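Local atomic coordinates of ribosome-associated protein Y (PSrp-1) (Clostridium acetobutylicum, PDB entry 3KA5), a protein that is probably required for pairing of 70S ribosomes into translationally inactive 100S dimers in stationary phase, the chain here being its C-terminal domain. Residues R7-V19 with F30-V43. Numbering follows the deposited sequence.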
ATOM      1  N   ARG B   7      -8.741   5.014   2.306  1.00 14.52           N
ATOM      2  CA  ARG B   7      -8.531   3.587   2.524  1.00 17.91           C
ATOM      3  C   ARG B   7      -9.891   2.936   2.766  1.00 15.98           C
ATOM      4  O   ARG B   7     -10.670   3.401   3.602  1.00 16.81           O
ATOM      5  CB  ARG B   7      -7.639   3.371   3.746  1.00 19.53           C
ATOM      6  CG  ARG B   7      -7.238   1.933   3.976  1.00 20.19           C
ATOM      7  CD  ARG B   7      -6.454   1.797   5.268  1.00 20.88           C
ATOM      8  NE  ARG B   7      -7.283   2.023   6.446  1.00 13.48           N
ATOM      9  CZ  ARG B   7      -6.997   2.892   7.411  1.00 20.11           C
ATOM     10  NH1 ARG B   7      -5.898   3.633   7.343  1.00 23.76           N
ATOM     11  NH2 ARG B   7      -7.806   3.015   8.455  1.00 19.68           N
ATOM     12  N   PHE B   8     -10.170   1.857   2.044  1.00 12.94           N
ATOM     13  CA  PHE B   8     -11.458   1.183   2.169  1.00 13.86           C
ATOM     14  C   PHE B   8     -11.680   0.514   3.519  1.00 16.99           C
ATOM     15  O   PHE B   8     -12.745   0.674   4.125  1.00 21.19           O
ATOM     16  CB  PHE B   8     -11.625   0.144   1.062  1.00 14.22           C
ATOM     17  CG  PHE B   8     -13.059  -0.205   0.778  1.00 16.33           C
ATOM     18  CD1 PHE B   8     -13.842   0.625  -0.016  1.00 15.93           C
ATOM     19  CD2 PHE B   8     -13.637  -1.337   1.337  1.00 24.18           C
ATOM     20  CE1 PHE B   8     -15.186   0.332  -0.247  1.00 25.71           C
ATOM     21  CE2 PHE B   8     -14.980  -1.639   1.114  1.00 35.49           C
ATOM     22  CZ  PHE B   8     -15.755  -0.801   0.320  1.00 30.86           C
ATOM     23  N   ALA B   9     -10.689  -0.248   3.979  1.00 12.64           N
ATOM     24  CA  ALA B   9     -10.786  -0.946   5.261  1.00  9.45           C
ATOM     25  C   ALA B   9     -10.536   0.044   6.387  1.00 11.89           C
ATOM     26  O   ALA B   9      -9.393   0.311   6.750  1.00 16.89           O
ATOM     27  CB  ALA B   9      -9.765  -2.085   5.324  1.00 13.44           C
ATOM     28  N   ILE B  10     -11.619   0.565   6.949  1.00 15.40           N
ATOM     29  CA  ILE B  10     -11.550   1.560   8.010  1.00 16.40           C
ATOM     30  C   ILE B  10     -11.073   1.064   9.370  1.00 17.37           C
ATOM     31  O   ILE B  10     -10.282   1.726  10.032  1.00 18.67           O
ATOM     32  CB  ILE B  10     -12.926   2.237   8.196  1.00 16.65           C
ATOM     33  CG1 ILE B  10     -13.362   2.883   6.876  1.00 15.18           C
ATOM     34  CG2 ILE B  10     -12.855   3.254   9.320  1.00 19.89           C
ATOM     35  CD1 ILE B  10     -14.740   3.550   6.922  1.00 26.94           C
ATOM     36  N   LYS B  11     -11.555  -0.100   9.780  1.00 19.98           N
ATOM     37  CA  LYS B  11     -11.209  -0.660  11.080  1.00 16.23           C
ATOM     38  C   LYS B  11      -9.961  -1.536  11.063  1.00 16.55           C
ATOM     39  O   LYS B  11      -9.698  -2.247  10.090  1.00 15.41           O
ATOM     40  CB  LYS B  11     -12.410  -1.444  11.611  1.00 19.95           C
ATOM     41  CG  LYS B  11     -13.675  -0.590  11.627  1.00 29.93           C
ATOM     42  CD  LYS B  11     -14.943  -1.398  11.840  1.00 31.02           C
ATOM     43  CE  LYS B  11     -15.168  -1.742  13.297  1.00 44.11           C
ATOM     44  NZ  LYS B  11     -16.514  -2.357  13.490  1.00 46.54           N
ATOM     45  N   PRO B  12      -9.172  -1.492  12.148  1.00 18.74           N
ATOM     46  CA  PRO B  12      -7.940  -2.277  12.280  1.00 16.46           C
ATOM     47  C   PRO B  12      -8.201  -3.773  12.188  1.00 19.30           C
ATOM     48  O   PRO B  12      -9.247  -4.258  12.626  1.00 16.83           O
ATOM     49  CB  PRO B  12      -7.425  -1.886  13.662  1.00 24.64           C
ATOM     50  CG  PRO B  12      -7.937  -0.492  13.834  1.00 32.80           C
ATOM     51  CD  PRO B  12      -9.347  -0.611  13.314  1.00 26.73           C
HETATM   52  N   MSE B  13      -7.249  -4.502  11.614  1.00 13.42           N
HETATM   53  CA  MSE B  13      -7.369  -5.944  11.487  1.00 15.74           C
HETATM   54  C   MSE B  13      -5.996  -6.593  11.483  1.00 17.56           C
HETATM   55  O   MSE B  13      -4.980  -5.914  11.362  1.00 14.11           O
HETATM   56  CB  MSE B  13      -8.122  -6.316  10.209  1.00 18.15           C
HETATM   57  CG  MSE B  13      -7.509  -5.792   8.935  1.00 13.93           C
HETATM   58 SE   MSE B  13      -8.463  -6.466   7.392  1.00 29.54          SE
HETATM   59  CE  MSE B  13      -9.971  -5.275   7.410  1.00 24.12           C
ATOM     60  N   SER B  14      -5.977  -7.915  11.624  1.00 15.38           N
ATOM     61  CA  SER B  14      -4.732  -8.672  11.645  1.00 17.34           C
ATOM     62  C   SER B  14      -4.242  -8.872  10.224  1.00 16.17           C
ATOM     63  O   SER B  14      -5.025  -8.799   9.274  1.00 13.29           O
ATOM     64  CB  SER B  14      -4.962 -10.041  12.284  1.00 19.53           C
ATOM     65  OG  SER B  14      -5.730 -10.865  11.422  1.00 17.15           O
ATOM     66  N   GLU B  15      -2.951  -9.141  10.069  1.00 16.23           N
ATOM     67  CA  GLU B  15      -2.405  -9.353   8.737  1.00 13.75           C
ATOM     68  C   GLU B  15      -3.078 -10.542   8.046  1.00 14.03           C
ATOM     69  O   GLU B  15      -3.292 -10.513   6.835  1.00 14.15           O
ATOM     70  CB  GLU B  15      -0.885  -9.557   8.807  1.00 19.49           C
ATOM     71  CG  GLU B  15      -0.434 -10.619   9.790  1.00 30.68           C
ATOM     72  CD  GLU B  15       1.077 -10.715   9.883  1.00 37.54           C
ATOM     73  OE1 GLU B  15       1.721  -9.682  10.160  1.00 39.83           O
ATOM     74  OE2 GLU B  15       1.618 -11.822   9.681  1.00 44.56           O
ATOM     75  N   GLU B  16      -3.416 -11.582   8.810  1.00 14.18           N
ATOM     76  CA  GLU B  16      -4.084 -12.758   8.244  1.00 14.78           C
ATOM     77  C   GLU B  16      -5.467 -12.385   7.724  1.00 12.95           C
ATOM     78  O   GLU B  16      -5.884 -12.824   6.649  1.00 13.36           O
ATOM     79  CB  GLU B  16      -4.247 -13.869   9.294  1.00 20.48           C
ATOM     80  CG  GLU B  16      -2.977 -14.600   9.695  1.00 30.88           C
ATOM     81  CD  GLU B  16      -2.096 -13.797  10.636  1.00 35.03           C
ATOM     82  OE1 GLU B  16      -2.596 -12.841  11.272  1.00 37.60           O
ATOM     83  OE2 GLU B  16      -0.897 -14.134  10.753  1.00 47.36           O
ATOM     84  N   GLU B  17      -6.194 -11.592   8.500  1.00 13.11           N
ATOM     85  CA  GLU B  17      -7.519 -11.183   8.065  1.00 10.36           C
ATOM     86  C   GLU B  17      -7.391 -10.306   6.825  1.00 11.94           C
ATOM     87  O   GLU B  17      -8.248 -10.345   5.945  1.00 11.30           O
ATOM     88  CB  GLU B  17      -8.251 -10.398   9.158  1.00 12.48           C
ATOM     89  CG  GLU B  17      -9.708 -10.117   8.791  1.00 16.34           C
ATOM     90  CD  GLU B  17     -10.415  -9.231   9.798  1.00 23.19           C
ATOM     91  OE1 GLU B  17     -10.091  -9.321  10.996  1.00 28.07           O
ATOM     92  OE2 GLU B  17     -11.308  -8.455   9.388  1.00 27.18           O
ATOM     93  N   ALA B  18      -6.324  -9.510   6.755  1.00 12.43           N
ATOM     94  CA  ALA B  18      -6.122  -8.642   5.600  1.00 12.65           C
ATOM     95  C   ALA B  18      -5.891  -9.466   4.334  1.00 13.49           C
ATOM     96  O   ALA B  18      -6.400  -9.128   3.262  1.00 12.90           O
ATOM     97  CB  ALA B  18      -4.933  -7.695   5.838  1.00 11.77           C
ATOM     98  N   VAL B  19      -5.109 -10.538   4.443  1.00 10.26           N
ATOM     99  CA  VAL B  19      -4.856 -11.380   3.276  1.00 12.85           C
ATOM    100  C   VAL B  19      -6.153 -12.028   2.811  1.00 11.01           C
ATOM    101  O   VAL B  19      -6.425 -12.117   1.612  1.00 11.67           O
ATOM    102  CB  VAL B  19      -3.825 -12.492   3.583  1.00 12.02           C
ATOM    103  CG1 VAL B  19      -3.756 -13.474   2.426  1.00 13.54           C
ATOM    104  CG2 VAL B  19      -2.465 -11.876   3.822  1.00 15.57           C
ATOM    105  N   PHE B  30      -3.681  -4.736  -0.676  1.00  9.78           N
ATOM    106  CA  PHE B  30      -4.729  -4.282   0.240  1.00  8.41           C
ATOM    107  C   PHE B  30      -4.104  -3.464   1.364  1.00 11.95           C
ATOM    108  O   PHE B  30      -3.205  -3.936   2.064  1.00  9.86           O
ATOM    109  CB  PHE B  30      -5.446  -5.532   0.788  1.00  5.77           C
ATOM    110  CG  PHE B  30      -6.693  -5.247   1.583  1.00  9.35           C
ATOM    111  CD1 PHE B  30      -7.886  -4.911   0.947  1.00 14.68           C
ATOM    112  CD2 PHE B  30      -6.687  -5.376   2.965  1.00 11.79           C
ATOM    113  CE1 PHE B  30      -9.056  -4.725   1.685  1.00 16.12           C
ATOM    114  CE2 PHE B  30      -7.846  -5.189   3.705  1.00 13.50           C
ATOM    115  CZ  PHE B  30      -9.030  -4.864   3.067  1.00 11.55           C
ATOM    116  N   VAL B  31      -4.565  -2.224   1.519  1.00  8.85           N
ATOM    117  CA  VAL B  31      -4.056  -1.325   2.549  1.00  7.19           C
ATOM    118  C   VAL B  31      -4.925  -1.464   3.790  1.00 12.26           C
ATOM    119  O   VAL B  31      -6.152  -1.454   3.694  1.00 10.19           O
ATOM    120  CB  VAL B  31      -4.111   0.149   2.073  1.00  9.39           C
ATOM    121  CG1 VAL B  31      -3.492   1.061   3.119  1.00 11.98           C
ATOM    122  CG2 VAL B  31      -3.395   0.286   0.736  1.00  9.68           C
ATOM    123  N   PHE B  32      -4.304  -1.591   4.955  1.00  9.57           N
ATOM    124  CA  PHE B  32      -5.078  -1.736   6.180  1.00 13.83           C
ATOM    125  C   PHE B  32      -4.337  -1.242   7.412  1.00 14.81           C
ATOM    126  O   PHE B  32      -3.115  -1.085   7.404  1.00 17.27           O
ATOM    127  CB  PHE B  32      -5.471  -3.206   6.381  1.00 12.15           C
ATOM    128  CG  PHE B  32      -4.317  -4.102   6.765  1.00 13.45           C
ATOM    129  CD1 PHE B  32      -4.228  -4.627   8.045  1.00 12.28           C
ATOM    130  CD2 PHE B  32      -3.325  -4.424   5.838  1.00 10.22           C
ATOM    131  CE1 PHE B  32      -3.165  -5.459   8.409  1.00 17.95           C
ATOM    132  CE2 PHE B  32      -2.258  -5.256   6.191  1.00 13.95           C
ATOM    133  CZ  PHE B  32      -2.180  -5.774   7.479  1.00 11.15           C
ATOM    134  N   GLN B  33      -5.096  -0.994   8.470  1.00  9.64           N
ATOM    135  CA  GLN B  33      -4.531  -0.553   9.737  1.00 15.03           C
ATOM    136  C   GLN B  33      -4.255  -1.844  10.496  1.00 17.69           C
ATOM    137  O   GLN B  33      -5.188  -2.558  10.845  1.00 15.87           O
ATOM    138  CB  GLN B  33      -5.559   0.290  10.494  1.00 18.73           C
ATOM    139  CG  GLN B  33      -5.160   0.667  11.905  1.00 32.14           C
ATOM    140  CD  GLN B  33      -4.206   1.836  11.945  1.00 40.51           C
ATOM    141  OE1 GLN B  33      -3.094   1.765  11.424  1.00 45.64           O
ATOM    142  NE2 GLN B  33      -4.638   2.928  12.566  1.00 44.62           N
ATOM    143  N   ASN B  34      -2.983  -2.156  10.725  1.00 16.57           N
ATOM    144  CA  ASN B  34      -2.619  -3.377  11.438  1.00 16.52           C
ATOM    145  C   ASN B  34      -2.974  -3.215  12.911  1.00 20.49           C
ATOM    146  O   ASN B  34      -2.449  -2.331  13.584  1.00 19.54           O
ATOM    147  CB  ASN B  34      -1.116  -3.647  11.297  1.00 20.74           C
ATOM    148  CG  ASN B  34      -0.725  -5.029  11.784  1.00 23.67           C
ATOM    149  OD1 ASN B  34      -1.194  -5.483  12.823  1.00 29.46           O
ATOM    150  ND2 ASN B  34       0.145  -5.702  11.037  1.00 23.73           N
ATOM    151  N   GLY B  35      -3.865  -4.069  13.405  1.00 18.60           N
ATOM    152  CA  GLY B  35      -4.278  -3.982  14.793  1.00 22.33           C
ATOM    153  C   GLY B  35      -3.217  -4.396  15.797  1.00 25.33           C
ATOM    154  O   GLY B  35      -3.365  -4.153  16.993  1.00 32.59           O
ATOM    155  N   ASP B  36      -2.149  -5.021  15.314  1.00 23.87           N
ATOM    156  CA  ASP B  36      -1.065  -5.472  16.183  1.00 37.71           C
ATOM    157  C   ASP B  36      -0.082  -4.351  16.493  1.00 39.69           C
ATOM    158  O   ASP B  36       0.425  -4.253  17.608  1.00 45.77           O
ATOM    159  CB  ASP B  36      -0.321  -6.641  15.525  1.00 40.35           C
ATOM    160  CG  ASP B  36       0.922  -7.059  16.294  1.00 51.55           C
ATOM    161  OD1 ASP B  36       1.923  -6.307  16.281  1.00 56.10           O
ATOM    162  OD2 ASP B  36       0.899  -8.144  16.916  1.00 54.96           O
ATOM    163  N   SER B  37       0.178  -3.503  15.505  1.00 40.36           N
ATOM    164  CA  SER B  37       1.125  -2.409  15.673  1.00 32.63           C
ATOM    165  C   SER B  37       0.490  -1.030  15.572  1.00 40.85           C
ATOM    166  O   SER B  37       1.176  -0.017  15.715  1.00 43.04           O
ATOM    167  CB  SER B  37       2.229  -2.527  14.626  1.00 36.90           C
ATOM    168  OG  SER B  37       1.691  -2.406  13.320  1.00 36.98           O
ATOM    169  N   ASN B  38      -0.814  -0.989  15.320  1.00 37.12           N
ATOM    170  CA  ASN B  38      -1.529   0.277  15.195  1.00 37.18           C
ATOM    171  C   ASN B  38      -0.983   1.123  14.046  1.00 33.55           C
ATOM    172  O   ASN B  38      -1.139   2.345  14.038  1.00 39.04           O
ATOM    173  CB  ASN B  38      -1.436   1.074  16.502  1.00 40.60           C
ATOM    174  CG  ASN B  38      -2.156   0.399  17.656  1.00 50.51           C
ATOM    175  OD1 ASN B  38      -2.098   0.867  18.796  1.00 50.77           O
ATOM    176  ND2 ASN B  38      -2.842  -0.702  17.368  1.00 46.95           N
ATOM    177  N   GLU B  39      -0.341   0.481  13.076  1.00 25.98           N
ATOM    178  CA  GLU B  39       0.204   1.208  11.934  0.50 20.89           C
ATOM    179  C   GLU B  39      -0.366   0.687  10.622  1.00 22.91           C
ATOM    180  O   GLU B  39      -0.820  -0.454  10.536  1.00 18.44           O
ATOM    181  CB  GLU B  39       1.731   1.095  11.910  0.50 22.56           C
ATOM    182  CG  GLU B  39       2.405   1.568  13.193  0.50 28.38           C
ATOM    183  CD  GLU B  39       3.905   1.348  13.180  0.50 35.37           C
ATOM    184  OE1 GLU B  39       4.370   0.491  12.401  0.50 37.08           O
ATOM    185  OE2 GLU B  39       4.619   2.022  13.957  0.50 38.89           O
ATOM    186  N   VAL B  40      -0.348   1.539   9.603  1.00 20.36           N
ATOM    187  CA  VAL B  40      -0.847   1.155   8.294  1.00 18.02           C
ATOM    188  C   VAL B  40       0.167   0.226   7.642  1.00 20.26           C
ATOM    189  O   VAL B  40       1.373   0.484   7.661  1.00 21.16           O
ATOM    190  CB  VAL B  40      -1.056   2.380   7.386  1.00 18.38           C
ATOM    191  CG1 VAL B  40      -1.342   1.932   5.968  1.00 18.63           C
ATOM    192  CG2 VAL B  40      -2.208   3.220   7.905  1.00 24.54           C
ATOM    193  N   ASN B  41      -0.339  -0.862   7.081  1.00 13.05           N
ATOM    194  CA  ASN B  41       0.479  -1.858   6.401  1.00 12.12           C
ATOM    195  C   ASN B  41      -0.188  -2.147   5.062  1.00 12.66           C
ATOM    196  O   ASN B  41      -1.334  -1.751   4.830  1.00 14.53           O
ATOM    197  CB  ASN B  41       0.521  -3.166   7.192  1.00 11.44           C
ATOM    198  CG  ASN B  41       1.399  -3.096   8.433  1.00 18.42           C
ATOM    199  OD1 ASN B  41       1.967  -2.055   8.775  1.00 20.54           O
ATOM    200  ND2 ASN B  41       1.513  -4.224   9.115  1.00 13.51           N
ATOM    201  N   VAL B  42       0.520  -2.853   4.192  1.00  9.00           N
ATOM    202  CA  VAL B  42      -0.017  -3.218   2.891  1.00  9.67           C
ATOM    203  C   VAL B  42       0.340  -4.667   2.584  1.00 14.31           C
ATOM    204  O   VAL B  42       1.511  -5.044   2.628  1.00 13.86           O
ATOM    205  CB  VAL B  42       0.568  -2.323   1.772  1.00  6.31           C
ATOM    206  CG1 VAL B  42      -0.062  -2.682   0.430  1.00 12.54           C
ATOM    207  CG2 VAL B  42       0.318  -0.847   2.100  1.00  7.68           C
ATOM    208  N   VAL B  43      -0.666  -5.492   2.310  1.00 10.89           N
ATOM    209  CA  VAL B  43      -0.401  -6.876   1.954  1.00 12.17           C
ATOM    210  C   VAL B  43      -0.594  -6.960   0.452  1.00 11.41           C
ATOM    211  O   VAL B  43      -1.334  -6.168  -0.132  1.00 11.78           O
ATOM    212  CB  VAL B  43      -1.350  -7.890   2.665  1.00 17.23           C
ATOM    213  CG1 VAL B  43      -0.949  -8.044   4.118  1.00 15.26           C
ATOM    214  CG2 VAL B  43      -2.792  -7.434   2.571  1.00 10.28           C
TER
HETATM  215  O   HOH W   1      -8.498  -1.169   2.356  1.00 14.10           O
HETATM  216  O   HOH W   2      -7.835  -1.496   8.136  1.00 15.71           O
HETATM  217  O   HOH W   3      -1.479  -8.720  12.420  1.00 26.58           O
HETATM  218  O   HOH W   4       1.143  -8.094  12.049  1.00 34.77           O
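Ala18 sets its methyl group squarely on the Phe32 ring: CB stands 3.5 Å from the ring centroid and 5° off the normal, a CH-pi contact, while the O atom of Met13 lies at the ring edge. With CG between the backbone N and the carbonyl carbon (chi1 71°), the Phe32 ring is turned from the strand against the first turn of the helix. Phe30 is approached differently. Met13, a selenomethionine, brings SE to the edge of the Phe30 ring, 4.0 Å from Phe30 CE2, a Met-aromatic contact, and Ala9 CB touches CZ obliquely; water 1, bonded to Ala9 N and Val31 O, lies over the rim of one face. On the guanidinium of Arg7, Gln33 CB lies over one face, toward its rim, and the edge is taken within its own loop: Arg7 NE gives a straight 2.7 Å bond to Ala9 O, NH2 a more bent one to Ile10 O. Helix 15-25 packs on one face of the antiparallel sheet, whose hairpin 29-45 supplies Phe30, Phe32 and Val43, and the preceding loop runs beside strand 29-34, the outermost of this chain's sheet. That loop joins the strand through a single beta bridge, Met13 with Asn34, held by hydrogen bonds from Met13 N to Gln33 O (2.9 Å) and from Gly35 N to Met13 O (3.0 Å). Ser14 N-caps the helix, its OG accepting from Glu17 N. Water 2 accepts from Gln33 N and donates to the carbonyls of Ala9 and Lys11. At the hairpin turn Asn34 OD1 accepts from Asp36 N in an Asx turn, whereas Glu15 salt-bridges Lys4 of the second subunit.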